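Long-range contacts in flap endonuclease 1 (PDB 3ORY), which probably cleaves 5' flaps from branched DNA during replication and repair, as a structure-specific, metal-dependent nuclease of the FEN1/XPG family: residues Val39-Asn44 and Val90-Gly95; Arg67-Leu72 and His326-Asp331; Ala180-Ser185 and Lys197-Leu202; Asp189-Gly194 and Ile224-Leu229. All coordinates share one frame; numbering follows the deposited sequence.

In the fold
Contacts 1, 3 and 4 lie in or against one mixed sheet. Contacts 1 and 3 are central, their centres about 8 and 10 Å from the chain's centre; that of contact 4 lies farther out, at about 15 Å, and that of contact 2 is the most peripheral, at about 21 Å. Contacts 1 and 3 each pair parallel strands through backbone hydrogen bonds, and they adjoin because strands 37-41 and 182-184 are neighbours. Contact 4 touches contact 3, yet its own packing is aliphatic, of a helix against the end of strand 216-225 and the start of helix 226-233. Contact 2, although mostly buried, has no hydrogen bond between its segments and relies on a histidine and a phenylalanine.

Contact 1 (Val39-Asn44 and Val90-Gly95); sequences VIDGYN and VYVFDG
Val39-Asp41 and Val90-Val92 pair as neighbouring parallel strands in the central sheet of the nuclease core, of the PIN-like fold. Three backbone bonds join them: Ile40 N donates to Val90 O at 2.7 Å and 168°, Ile40 O takes Val92 N, and Val92 O takes Gly42 N at 2.8 Å. Val39 and Val92 meet on one face, while on the other Ile40 CB lies over the ring of Tyr91, whose OH bonds to Thr79. Where the strand turns into helix 42-52, Asp41 is the N-cap: its CG is anti to the backbone N (chi1 -176°) and OD2 accepts from Asn44 N at 3.0 Å. That carboxylate lies close to Glu168 and a bound phosphate ion, consistent with a place at the acidic active site of this family. Gly42 lies so near Phe93 and Val92 O that a side chain would clash. Asp94 CB sits over the Tyr43 ring, and the Asp94 carboxylate is held by Lys101, Gly167 N and Lys96 N. One water accepts from Tyr43 N and donates to Val92 O. Tyr43 OH is hydrogen-bonded to Lys96 O, and a second water donates both to Tyr43 OH, at 3.0 Å, and to Asp94 O, at 2.8 Å.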
loop_
_atom_site.group_PDB
_atom_site.type_symbol
_atom_site.label_atom_id
_atom_site.label_comp_id
_atom_site.label_asym_id
_atom_site.label_seq_id
_atom_site.Cartn_x
_atom_site.Cartn_y
_atom_site.Cartn_z
ATOM N N VAL A 39 11.603 -1.184 1.475
ATOM C CA VAL A 39 10.912 -0.333 2.435
ATOM C C VAL A 39 9.411 -0.289 2.136
ATOM O O VAL A 39 8.976 0.219 1.104
ATOM C CB VAL A 39 11.581 1.066 2.599
ATOM C CG1 VAL A 39 11.658 1.825 1.288
ATOM C CG2 VAL A 39 10.879 1.890 3.680
ATOM N N ILE A 40 8.627 -0.834 3.058
ATOM C CA ILE A 40 7.201 -1.049 2.831
ATOM C C ILE A 40 6.374 0.016 3.526
ATOM O O ILE A 40 6.450 0.178 4.752
ATOM C CB ILE A 40 6.764 -2.453 3.337
ATOM C CG1 ILE A 40 7.656 -3.539 2.711
ATOM C CG2 ILE A 40 5.266 -2.702 3.041
ATOM C CD1 ILE A 40 7.580 -4.909 3.441
ATOM N N ASP A 41 5.582 0.751 2.750
ATOM C CA ASP A 41 4.729 1.751 3.354
ATOM C C ASP A 41 3.754 1.056 4.289
ATOM O O ASP A 41 3.055 0.116 3.895
ATOM C CB ASP A 41 3.993 2.580 2.313
ATOM C CG ASP A 41 3.193 3.687 2.941
ATOM O OD1 ASP A 41 3.777 4.752 3.238
ATOM O OD2 ASP A 41 1.981 3.481 3.166
ATOM N N GLY A 42 3.759 1.509 5.539
ATOM C CA GLY A 42 3.019 0.873 6.623
ATOM C C GLY A 42 1.507 0.935 6.455
ATOM O O GLY A 42 0.850 -0.093 6.452
ATOM N N TYR A 43 0.957 2.136 6.298
ATOM C CA TYR A 43 -0.504 2.297 6.191
ATOM C C TYR A 43 -1.045 1.555 4.978
ATOM O O TYR A 43 -2.079 0.898 5.072
ATOM C CB TYR A 43 -0.922 3.789 6.154
ATOM C CG TYR A 43 -0.772 4.536 7.471
ATOM C CD1 TYR A 43 -0.092 3.972 8.553
ATOM C CD2 TYR A 43 -1.281 5.829 7.621
ATOM C CE1 TYR A 43 0.062 4.675 9.754
ATOM C CE2 TYR A 43 -1.138 6.535 8.823
ATOM C CZ TYR A 43 -0.464 5.950 9.877
ATOM O OH TYR A 43 -0.296 6.635 11.063
ATOM N N ASN A 44 -0.350 1.647 3.843
ATOM C CA ASN A 44 -0.845 0.992 2.637
ATOM C C ASN A 44 -0.904 -0.519 2.823
ATOM O O ASN A 44 -1.890 -1.151 2.439
ATOM C CB ASN A 44 -0.008 1.334 1.399
ATOM C CG ASN A 44 -0.760 1.098 0.123
ATOM O OD1 ASN A 44 -1.428 2.010 -0.398
ATOM N ND2 ASN A 44 -0.687 -0.126 -0.393
ATOM N N VAL A 90 11.638 -3.534 5.796
ATOM C CA VAL A 90 11.530 -2.485 6.793
ATOM C C VAL A 90 10.252 -1.708 6.471
ATOM O O VAL A 90 9.985 -1.388 5.308
ATOM C CB VAL A 90 12.789 -1.556 6.826
ATOM C CG1 VAL A 90 13.173 -1.062 5.422
ATOM C CG2 VAL A 90 12.594 -0.372 7.800
ATOM N N TYR A 91 9.448 -1.448 7.489
ATOM C CA TYR A 91 8.211 -0.706 7.299
ATOM C C TYR A 91 8.445 0.762 7.610
ATOM O O TYR A 91 9.368 1.102 8.344
ATOM C CB TYR A 91 7.092 -1.287 8.177
ATOM C CG TYR A 91 6.562 -2.604 7.636
ATOM C CD1 TYR A 91 5.429 -2.644 6.815
ATOM C CD2 TYR A 91 7.204 -3.805 7.930
ATOM C CE1 TYR A 91 4.943 -3.863 6.317
ATOM C CE2 TYR A 91 6.734 -5.014 7.436
ATOM C CZ TYR A 91 5.610 -5.034 6.628
ATOM O OH TYR A 91 5.163 -6.237 6.154
ATOM N N VAL A 92 7.633 1.633 7.020
ATOM C CA VAL A 92 7.696 3.049 7.335
ATOM C C VAL A 92 6.293 3.544 7.663
ATOM O O VAL A 92 5.348 3.304 6.906
ATOM C CB VAL A 92 8.364 3.887 6.205
ATOM C CG1 VAL A 92 7.689 3.659 4.851
ATOM C CG2 VAL A 92 8.408 5.385 6.584
ATOM N N PHE A 93 6.160 4.225 8.799
ATOM C CA PHE A 93 4.862 4.703 9.242
ATOM C C PHE A 93 4.773 6.214 9.202
ATOM O O PHE A 93 5.737 6.918 9.531
ATOM C CB PHE A 93 4.544 4.168 10.646
ATOM C CG PHE A 93 4.260 2.693 10.668
ATOM C CD1 PHE A 93 3.026 2.205 10.270
ATOM C CD2 PHE A 93 5.235 1.791 11.085
ATOM C CE1 PHE A 93 2.751 0.816 10.287
ATOM C CE2 PHE A 93 4.987 0.411 11.097
ATOM C CZ PHE A 93 3.737 -0.075 10.694
ATOM N N ASP A 94 3.589 6.684 8.811
ATOM C CA ASP A 94 3.281 8.088 8.567
ATOM C C ASP A 94 3.429 8.883 9.849
ATOM O O ASP A 94 3.249 8.345 10.945
ATOM C CB ASP A 94 1.828 8.187 8.061
ATOM C CG ASP A 94 1.579 9.417 7.206
ATOM O OD1 ASP A 94 1.639 9.294 5.966
ATOM O OD2 ASP A 94 1.318 10.507 7.773
ATOM N N GLY A 95 3.752 10.164 9.707
ATOM C CA GLY A 95 3.833 11.078 10.840
ATOM C C GLY A 95 2.472 11.445 11.407
ATOM O O GLY A 95 2.380 11.935 12.528
HETATM O O HOH W 1 2.632 4.517 6.662
HETATM O O HOH W 2 2.329 6.158 12.424
#

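Contact 2 (Arg67-Leu72 and His326-Asp331); sequences RITSHL and HDFSID
His326 meets three side chains of Arg67-Leu72, where the chain leads into helix 70-84. Its first torsion (chi1 -65°) turns the imidazole away from its own carbonyl and across toward that helix start. Leu72 CD1 comes over one face of the ring, 3.6 Å from His326 CD2, a CH-pi contact in which the leucine runs roughly perpendicular to the histidine side chain. Thr69, pointing the opposite way to His326, passes alongside it and brings its methyl CG2 to 3.9 Å from His326 ND1. Arg67, its chain bent at the third torsion (chi3 -59°), turns one face of the guanidinium to His326 CE1, with CZ 4.0 Å from that atom and the two planes 44° apart. Asp63 ties this pair together: its OD2 accepts from Arg67 NE in a salt bridge and is hydrogen-bonded to His326 ND1, which would hold the imidazole in this rotation. Replaced by an alanine, His326 would probably leave the Leu72 methyl without the ring it packs on and Asp63 short of one partner. Further along, the ring of Phe328 lies against the same turn, CE2 3.8 Å from Thr69 CB and CZ 4.2 Å from Leu72 C. The contact thus joins the start of helix 70-84 to the link between helices 315-325 and 330-347; Asp148 of helix 143-156 touches both Leu72 and His326, and Leu322 of helix 315-325 packs on Phe328.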
loop_
_atom_site.group_PDB
_atom_site.type_symbol
_atom_site.label_atom_id
_atom_site.label_comp_id
_atom_site.label_asym_id
_atom_site.label_seq_id
_atom_site.Cartn_x
_atom_site.Cartn_y
_atom_site.Cartn_z
ATOM N N ARG A 67 -12.950 -7.384 18.088
ATOM C CA ARG A 67 -12.049 -6.464 17.369
ATOM C C ARG A 67 -11.477 -7.068 16.075
ATOM O O ARG A 67 -11.117 -8.251 16.035
ATOM C CB ARG A 67 -10.906 -6.009 18.276
ATOM C CG ARG A 67 -11.367 -5.273 19.530
ATOM C CD ARG A 67 -10.216 -5.048 20.498
ATOM N NE ARG A 67 -9.603 -6.313 20.909
ATOM C CZ ARG A 67 -8.803 -6.451 21.961
ATOM N NH1 ARG A 67 -8.516 -5.404 22.725
ATOM N NH2 ARG A 67 -8.298 -7.641 22.261
ATOM N N ILE A 68 -11.392 -6.244 15.031
ATOM C CA ILE A 68 -10.812 -6.662 13.745
ATOM C C ILE A 68 -9.333 -7.030 13.919
ATOM O O ILE A 68 -8.592 -6.325 14.590
ATOM C CB ILE A 68 -11.015 -5.587 12.643
ATOM C CG1 ILE A 68 -12.517 -5.390 12.383
ATOM C CG2 ILE A 68 -10.274 -5.967 11.330
ATOM C CD1 ILE A 68 -12.867 -4.217 11.437
ATOM N N THR A 69 -8.921 -8.165 13.350
ATOM C CA THR A 69 -7.528 -8.609 13.478
ATOM C C THR A 69 -6.867 -8.862 12.127
ATOM O O THR A 69 -5.698 -9.244 12.076
ATOM C CB THR A 69 -7.411 -9.885 14.332
ATOM O OG1 THR A 69 -8.270 -10.873 13.780
ATOM C CG2 THR A 69 -7.811 -9.618 15.786
ATOM N N SER A 70 -7.607 -8.620 11.042
ATOM C CA SER A 70 -7.125 -8.855 9.669
ATOM C C SER A 70 -5.756 -8.228 9.383
ATOM O O SER A 70 -4.919 -8.828 8.705
ATOM C CB SER A 70 -8.150 -8.358 8.637
ATOM O OG SER A 70 -9.314 -9.178 8.637
ATOM N N HIS A 71 -5.537 -7.031 9.914
ATOM C CA HIS A 71 -4.310 -6.271 9.670
ATOM C C HIS A 71 -3.105 -6.933 10.332
ATOM O O HIS A 71 -2.009 -6.944 9.768
ATOM C CB HIS A 71 -4.471 -4.834 10.186
ATOM C CG HIS A 71 -4.802 -4.751 11.639
ATOM N ND1 HIS A 71 -5.917 -5.350 12.182
ATOM C CD2 HIS A 71 -4.165 -4.142 12.664
ATOM C CE1 HIS A 71 -5.950 -5.119 13.482
ATOM N NE2 HIS A 71 -4.902 -4.381 13.797
ATOM N N LEU A 72 -3.323 -7.496 11.519
ATOM C CA LEU A 72 -2.270 -8.197 12.251
ATOM C C LEU A 72 -1.958 -9.553 11.638
ATOM O O LEU A 72 -0.806 -9.969 11.626
ATOM C CB LEU A 72 -2.652 -8.386 13.729
ATOM C CG LEU A 72 -2.849 -7.109 14.535
ATOM C CD1 LEU A 72 -3.360 -7.417 15.933
ATOM C CD2 LEU A 72 -1.566 -6.261 14.590
ATOM N N HIS A 326 -5.289 -11.469 21.002
ATOM C CA HIS A 326 -6.117 -11.418 19.792
ATOM C C HIS A 326 -6.660 -12.765 19.299
ATOM O O HIS A 326 -7.204 -12.870 18.188
ATOM C CB HIS A 326 -5.396 -10.641 18.681
ATOM C CG HIS A 326 -5.192 -9.192 19.008
ATOM N ND1 HIS A 326 -6.231 -8.288 19.042
ATOM C CD2 HIS A 326 -4.076 -8.497 19.335
ATOM C CE1 HIS A 326 -5.763 -7.094 19.366
ATOM N NE2 HIS A 326 -4.460 -7.193 19.551
ATOM N N ASP A 327 -6.500 -13.790 20.134
ATOM C CA ASP A 327 -7.165 -15.088 19.956
ATOM C C ASP A 327 -6.811 -15.843 18.673
ATOM O O ASP A 327 -7.610 -16.647 18.189
ATOM C CB ASP A 327 -8.687 -14.929 20.110
ATOM C CG ASP A 327 -9.063 -14.284 21.424
ATOM O OD1 ASP A 327 -8.844 -14.926 22.471
ATOM O OD2 ASP A 327 -9.557 -13.130 21.421
ATOM N N PHE A 328 -5.615 -15.590 18.134
ATOM C CA PHE A 328 -5.086 -16.370 17.009
ATOM C C PHE A 328 -4.832 -17.795 17.485
ATOM O O PHE A 328 -4.616 -18.028 18.678
ATOM C CB PHE A 328 -3.761 -15.789 16.521
ATOM C CG PHE A 328 -3.895 -14.610 15.601
ATOM C CD1 PHE A 328 -3.356 -14.662 14.321
ATOM C CD2 PHE A 328 -4.525 -13.432 16.018
ATOM C CE1 PHE A 328 -3.454 -13.570 13.456
ATOM C CE2 PHE A 328 -4.632 -12.329 15.160
ATOM C CZ PHE A 328 -4.094 -12.401 13.876
ATOM N N SER A 329 -4.831 -18.742 16.555
ATOM C CA SER A 329 -4.573 -20.138 16.898
ATOM C C SER A 329 -3.131 -20.357 17.365
ATOM O O SER A 329 -2.187 -20.018 16.649
ATOM C CB SER A 329 -4.860 -21.048 15.701
ATOM O OG SER A 329 -4.074 -22.226 15.793
ATOM N N ILE A 330 -2.973 -20.962 18.544
ATOM C CA ILE A 330 -1.647 -21.243 19.094
ATOM C C ILE A 330 -0.825 -22.185 18.200
ATOM O O ILE A 330 0.386 -22.002 18.046
ATOM C CB ILE A 330 -1.715 -21.757 20.566
ATOM C CG1 ILE A 330 -0.307 -21.937 21.149
ATOM C CG2 ILE A 330 -2.526 -23.061 20.672
ATOM C CD1 ILE A 330 0.538 -20.675 21.153
ATOM N N ASP A 331 -1.494 -23.177 17.607
ATOM C CA ASP A 331 -0.858 -24.104 16.675
ATOM C C ASP A 331 -0.319 -23.367 15.455
ATOM O O ASP A 331 0.863 -23.494 15.110
ATOM C CB ASP A 331 -1.843 -25.200 16.225
ATOM C CG ASP A 331 -2.058 -26.288 17.286
ATOM O OD1 ASP A 331 -1.514 -26.183 18.411
ATOM O OD2 ASP A 331 -2.785 -27.263 16.977
#

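Contact 3 (Ala180-Ser185 and Lys197-Leu202); sequences AYASAS and KLVRNL
The strands of a beta-alpha-beta unit, 182-184 and 197-200 with helix 189-192 between them, lie side by side in parallel here. Ser183 uses both its backbone N and its backbone O: the N gives to Lys197 O at 2.9 Å, and the O receives Val199 N at 2.7 Å in a nearly straight bond of 176°. A weak bond from Ser185 N to Val199 O carries the ladder on. Ala182 CB packs on Val199 CG2 at 3.8 Å, and Ala184 CB meets Leu202 CD2. Just before strand 182-184, Tyr181, its CG anti to the backbone N (chi1 171°), presents one ring face to Lys197, whose CD stands 4.0 Å from the centroid; Lys36 makes a cation-pi contact with the same ring. A glycine in place of Tyr181 would probably leave the methylenes of Lys197 without their flat support and Lys36 without its ring. Ser185 O lies 3.5 Å from Arg200 CG, while Arg200 NH1 forms a salt bridge with Glu222. The ladder thus runs from lysine-tyrosine packing at one end to polar Ser185 at the other, its OG bonded to Glu168 and Asp187 N near a bound phosphate ion, consistent with an active-site position.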
loop_
_atom_site.group_PDB
_atom_site.type_symbol
_atom_site.label_atom_id
_atom_site.label_comp_id
_atom_site.label_asym_id
_atom_site.label_seq_id
_atom_site.Cartn_x
_atom_site.Cartn_y
_atom_site.Cartn_z
ATOM N N ALA A 180 17.648 1.450 0.859
ATOM C CA ALA A 180 16.754 0.370 0.464
ATOM C C ALA A 180 16.810 0.270 -1.040
ATOM O O ALA A 180 17.139 1.237 -1.722
ATOM C CB ALA A 180 15.315 0.625 0.922
ATOM N N TYR A 181 16.490 -0.912 -1.551
ATOM C CA TYR A 181 16.489 -1.164 -2.977
ATOM C C TYR A 181 15.277 -0.524 -3.658
ATOM O O TYR A 181 15.387 0.022 -4.755
ATOM C CB TYR A 181 16.525 -2.673 -3.235
ATOM C CG TYR A 181 16.314 -3.048 -4.675
ATOM C CD1 TYR A 181 17.330 -2.879 -5.620
ATOM C CD2 TYR A 181 15.096 -3.575 -5.098
ATOM C CE1 TYR A 181 17.126 -3.232 -6.969
ATOM C CE2 TYR A 181 14.881 -3.926 -6.420
ATOM C CZ TYR A 181 15.892 -3.754 -7.348
ATOM O OH TYR A 181 15.646 -4.109 -8.650
ATOM N N ALA A 182 14.122 -0.595 -3.002
ATOM C CA ALA A 182 12.877 -0.105 -3.579
ATOM C C ALA A 182 11.867 0.161 -2.483
ATOM O O ALA A 182 11.988 -0.376 -1.391
ATOM C CB ALA A 182 12.318 -1.123 -4.578
ATOM N N SER A 183 10.888 1.016 -2.776
ATOM C CA SER A 183 9.748 1.229 -1.903
ATOM C C SER A 183 8.682 0.231 -2.334
ATOM O O SER A 183 8.731 -0.287 -3.455
ATOM C CB SER A 183 9.231 2.684 -1.993
ATOM O OG SER A 183 9.104 3.104 -3.343
ATOM N N ALA A 184 7.749 -0.076 -1.441
ATOM C CA ALA A 184 6.701 -1.042 -1.750
ATOM C C ALA A 184 5.357 -0.552 -1.256
ATOM O O ALA A 184 5.206 -0.168 -0.080
ATOM C CB ALA A 184 7.033 -2.433 -1.162
ATOM N N SER A 185 4.382 -0.586 -2.160
ATOM C CA SER A 185 3.030 -0.082 -1.897
ATOM C C SER A 185 2.162 -0.442 -3.090
ATOM O O SER A 185 2.690 -0.751 -4.154
ATOM C CB SER A 185 3.068 1.448 -1.762
ATOM O OG SER A 185 1.778 1.963 -1.478
ATOM N N LYS A 197 12.739 3.423 -7.403
ATOM C CA LYS A 197 12.162 2.109 -7.676
ATOM C C LYS A 197 10.975 1.832 -6.775
ATOM O O LYS A 197 11.071 1.969 -5.550
ATOM C CB LYS A 197 13.207 0.999 -7.470
ATOM C CG LYS A 197 14.334 0.953 -8.498
ATOM C CD LYS A 197 15.170 -0.313 -8.329
ATOM C CE LYS A 197 16.056 -0.543 -9.539
ATOM N NZ LYS A 197 16.974 0.601 -9.728
ATOM N N LEU A 198 9.866 1.432 -7.390
ATOM C CA LEU A 198 8.680 0.987 -6.661
ATOM C C LEU A 198 8.382 -0.476 -6.979
ATOM O O LEU A 198 8.324 -0.868 -8.153
ATOM C CB LEU A 198 7.459 1.850 -7.019
ATOM C CG LEU A 198 6.076 1.350 -6.563
ATOM C CD1 LEU A 198 5.897 1.381 -5.028
ATOM C CD2 LEU A 198 4.968 2.155 -7.230
ATOM N N VAL A 199 8.184 -1.282 -5.940
ATOM C CA VAL A 199 7.674 -2.636 -6.131
ATOM C C VAL A 199 6.205 -2.679 -5.718
ATOM O O VAL A 199 5.851 -2.263 -4.606
ATOM C CB VAL A 199 8.514 -3.699 -5.367
ATOM C CG1 VAL A 199 7.829 -5.068 -5.404
ATOM C CG2 VAL A 199 9.936 -3.787 -5.959
ATOM N N ARG A 200 5.353 -3.153 -6.622
ATOM C CA ARG A 200 3.934 -3.329 -6.318
ATOM C C ARG A 200 3.589 -4.797 -6.117
ATOM O O ARG A 200 4.314 -5.678 -6.593
ATOM C CB ARG A 200 3.059 -2.741 -7.426
ATOM C CG ARG A 200 3.194 -1.230 -7.587
ATOM C CD ARG A 200 2.256 -0.721 -8.673
ATOM N NE ARG A 200 0.862 -0.705 -8.223
ATOM C CZ ARG A 200 -0.093 -1.537 -8.633
ATOM N NH1 ARG A 200 0.161 -2.488 -9.529
ATOM N NH2 ARG A 200 -1.318 -1.404 -8.143
ATOM N N ASN A 201 2.479 -5.037 -5.411
ATOM C CA ASN A 201 1.900 -6.380 -5.173
ATOM C C ASN A 201 2.607 -7.229 -4.118
ATOM O O ASN A 201 2.213 -8.369 -3.873
ATOM C CB ASN A 201 1.736 -7.186 -6.477
ATOM C CG ASN A 201 0.904 -6.459 -7.525
ATOM O OD1 ASN A 201 1.108 -6.638 -8.730
ATOM N ND2 ASN A 201 -0.041 -5.662 -7.080
ATOM N N LEU A 202 3.644 -6.680 -3.495
ATOM C CA LEU A 202 4.417 -7.426 -2.506
ATOM C C LEU A 202 3.571 -7.869 -1.311
ATOM O O LEU A 202 3.814 -8.922 -0.736
ATOM C CB LEU A 202 5.627 -6.615 -2.043
ATOM C CG LEU A 202 6.776 -7.377 -1.388
ATOM C CD1 LEU A 202 7.667 -8.088 -2.419
ATOM C CD2 LEU A 202 7.595 -6.421 -0.535
#

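Contact 4 (Asp189-Gly194 and Ile224-Leu229); sequences DSLLFG and IELDKL
A short helix ended by a Schellman motif packs here against the turn from strand 216-225 into helix 226-233, beside the central sheet. Helix 189-192, the connecting helix of a beta-alpha-beta unit, sends one side chain, Leu191, into the corner formed by Ile224, Leu226 and Leu229. A first torsion of -66° swings the Leu191 branch point out from the helix, and its two methyls are divided between these partners. CD1 touches Ile224 CG2 at 3.9 Å and Leu229 CD2 at 4.0 Å, the leucine standing nearly perpendicular to both side chains. CD2 meets Leu226 CB at 4.1 Å, where the two leucines overlap head to tail. Leu226 meets the same helix with CD1 and CD2: its CG is anti to the backbone N (chi1 178°), which carries CD1 to 3.7 Å from Leu191 O, a carbonyl already taken by Gly194 N at 2.9 Å. No hydrogen bond links the segments, and the contact rests on aliphatic packing. Around it, Leu198 of strand 197-200 packs on Leu191, and Leu240 of helix 237-247 touches both Leu192 and Leu226, so the cluster joins strand 216-225 to the helices around it. Gly194 is the C-prime residue of the Schellman motif, with a positive phi of 93° at which a side chain would press on the preceding carbonyl, and Leu226 CD2 packs 3.8 Å from Gly194 C.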
loop_
_atom_site.group_PDB
_atom_site.type_symbol
_atom_site.label_atom_id
_atom_site.label_comp_id
_atom_site.label_asym_id
_atom_site.label_seq_id
_atom_site.Cartn_x
_atom_site.Cartn_y
_atom_site.Cartn_z
ATOM N N ASP A 189 2.434 6.784 -4.996
ATOM C CA ASP A 189 2.837 8.023 -4.311
ATOM C C ASP A 189 4.341 8.144 -4.158
ATOM O O ASP A 189 4.881 9.231 -4.301
ATOM C CB ASP A 189 2.204 8.107 -2.910
ATOM C CG ASP A 189 0.674 8.062 -2.931
ATOM O OD1 ASP A 189 0.070 7.521 -3.883
ATOM O OD2 ASP A 189 0.062 8.565 -1.959
ATOM N N SER A 190 5.008 7.033 -3.839
ATOM C CA SER A 190 6.450 7.045 -3.623
ATOM C C SER A 190 7.248 7.468 -4.875
ATOM O O SER A 190 8.293 8.101 -4.744
ATOM C CB SER A 190 6.960 5.721 -3.020
ATOM O OG SER A 190 6.920 4.651 -3.951
ATOM N N LEU A 191 6.742 7.144 -6.065
ATOM C CA LEU A 191 7.329 7.604 -7.332
ATOM C C LEU A 191 7.204 9.112 -7.482
ATOM O O LEU A 191 8.158 9.779 -7.891
ATOM C CB LEU A 191 6.678 6.905 -8.529
ATOM C CG LEU A 191 6.939 5.395 -8.619
ATOM C CD1 LEU A 191 6.101 4.763 -9.724
ATOM C CD2 LEU A 191 8.429 5.112 -8.854
ATOM N N LEU A 192 6.037 9.646 -7.133
ATOM C CA LEU A 192 5.806 11.093 -7.187
ATOM C C LEU A 192 6.759 11.820 -6.245
ATOM O O LEU A 192 7.231 12.911 -6.564
ATOM C CB LEU A 192 4.352 11.434 -6.840
ATOM C CG LEU A 192 3.212 11.405 -7.872
ATOM C CD1 LEU A 192 3.301 10.266 -8.843
ATOM C CD2 LEU A 192 1.888 11.313 -7.106
ATOM N N PHE A 193 7.059 11.185 -5.110
ATOM C CA PHE A 193 8.026 11.688 -4.121
ATOM C C PHE A 193 9.478 11.337 -4.462
ATOM O O PHE A 193 10.397 11.549 -3.647
ATOM C CB PHE A 193 7.689 11.142 -2.733
ATOM C CG PHE A 193 6.484 11.780 -2.089
ATOM C CD1 PHE A 193 6.424 13.168 -1.881
ATOM C CD2 PHE A 193 5.423 10.983 -1.642
ATOM C CE1 PHE A 193 5.307 13.745 -1.246
ATOM C CE2 PHE A 193 4.311 11.549 -1.003
ATOM C CZ PHE A 193 4.250 12.927 -0.809
ATOM N N GLY A 194 9.687 10.805 -5.666
ATOM C CA GLY A 194 11.031 10.640 -6.199
ATOM C C GLY A 194 11.712 9.305 -5.963
ATOM O O GLY A 194 12.928 9.194 -6.165
ATOM N N ILE A 224 8.725 -1.056 -10.864
ATOM C CA ILE A 224 8.619 0.119 -11.720
ATOM C C ILE A 224 9.754 1.071 -11.389
ATOM O O ILE A 224 9.920 1.482 -10.238
ATOM C CB ILE A 224 7.260 0.834 -11.559
ATOM C CG1 ILE A 224 6.122 -0.103 -11.946
ATOM C CG2 ILE A 224 7.224 2.135 -12.391
ATOM C CD1 ILE A 224 4.813 0.221 -11.265
ATOM N N GLU A 225 10.533 1.427 -12.402
ATOM C CA GLU A 225 11.639 2.348 -12.207
ATOM C C GLU A 225 11.222 3.741 -12.662
ATOM O O GLU A 225 10.661 3.897 -13.744
ATOM C CB GLU A 225 12.887 1.858 -12.955
ATOM C CG GLU A 225 13.403 0.507 -12.434
ATOM C CD GLU A 225 14.447 -0.123 -13.341
ATOM O OE1 GLU A 225 14.080 -0.615 -14.434
ATOM O OE2 GLU A 225 15.631 -0.140 -12.949
ATOM N N LEU A 226 11.497 4.739 -11.824
ATOM C CA LEU A 226 11.037 6.110 -12.052
ATOM C C LEU A 226 11.551 6.732 -13.350
ATOM O O LEU A 226 10.759 7.108 -14.213
ATOM C CB LEU A 226 11.414 7.022 -10.881
ATOM C CG LEU A 226 11.051 8.510 -10.978
ATOM C CD1 LEU A 226 9.535 8.732 -11.209
ATOM C CD2 LEU A 226 11.517 9.249 -9.727
ATOM N N ASP A 227 12.872 6.871 -13.466
ATOM C CA ASP A 227 13.422 7.609 -14.607
ATOM C C ASP A 227 13.016 6.916 -15.930
ATOM O O ASP A 227 12.690 7.581 -16.909
ATOM C CB ASP A 227 14.941 7.874 -14.452
ATOM C CG ASP A 227 15.264 9.070 -13.492
ATOM O OD1 ASP A 227 14.361 9.843 -13.087
ATOM O OD2 ASP A 227 16.449 9.241 -13.123
ATOM N N LYS A 228 12.950 5.588 -15.912
ATOM C CA LYS A 228 12.436 4.785 -17.030
ATOM C C LYS A 228 10.961 5.067 -17.364
ATOM O O LYS A 228 10.584 5.207 -18.540
ATOM C CB LYS A 228 12.597 3.314 -16.679
ATOM C CG LYS A 228 12.882 2.391 -17.833
ATOM C CD LYS A 228 13.364 1.062 -17.275
ATOM C CE LYS A 228 13.762 0.089 -18.368
ATOM N NZ LYS A 228 14.033 -1.243 -17.761
ATOM N N LEU A 229 10.126 5.126 -16.325
ATOM C CA LEU A 229 8.725 5.523 -16.464
ATOM C C LEU A 229 8.581 6.902 -17.114
ATOM O O LEU A 229 7.758 7.103 -18.009
ATOM C CB LEU A 229 8.035 5.520 -15.088
ATOM C CG LEU A 229 6.612 6.082 -14.982
ATOM C CD1 LEU A 229 5.620 5.291 -15.861
ATOM C CD2 LEU A 229 6.149 6.074 -13.524
#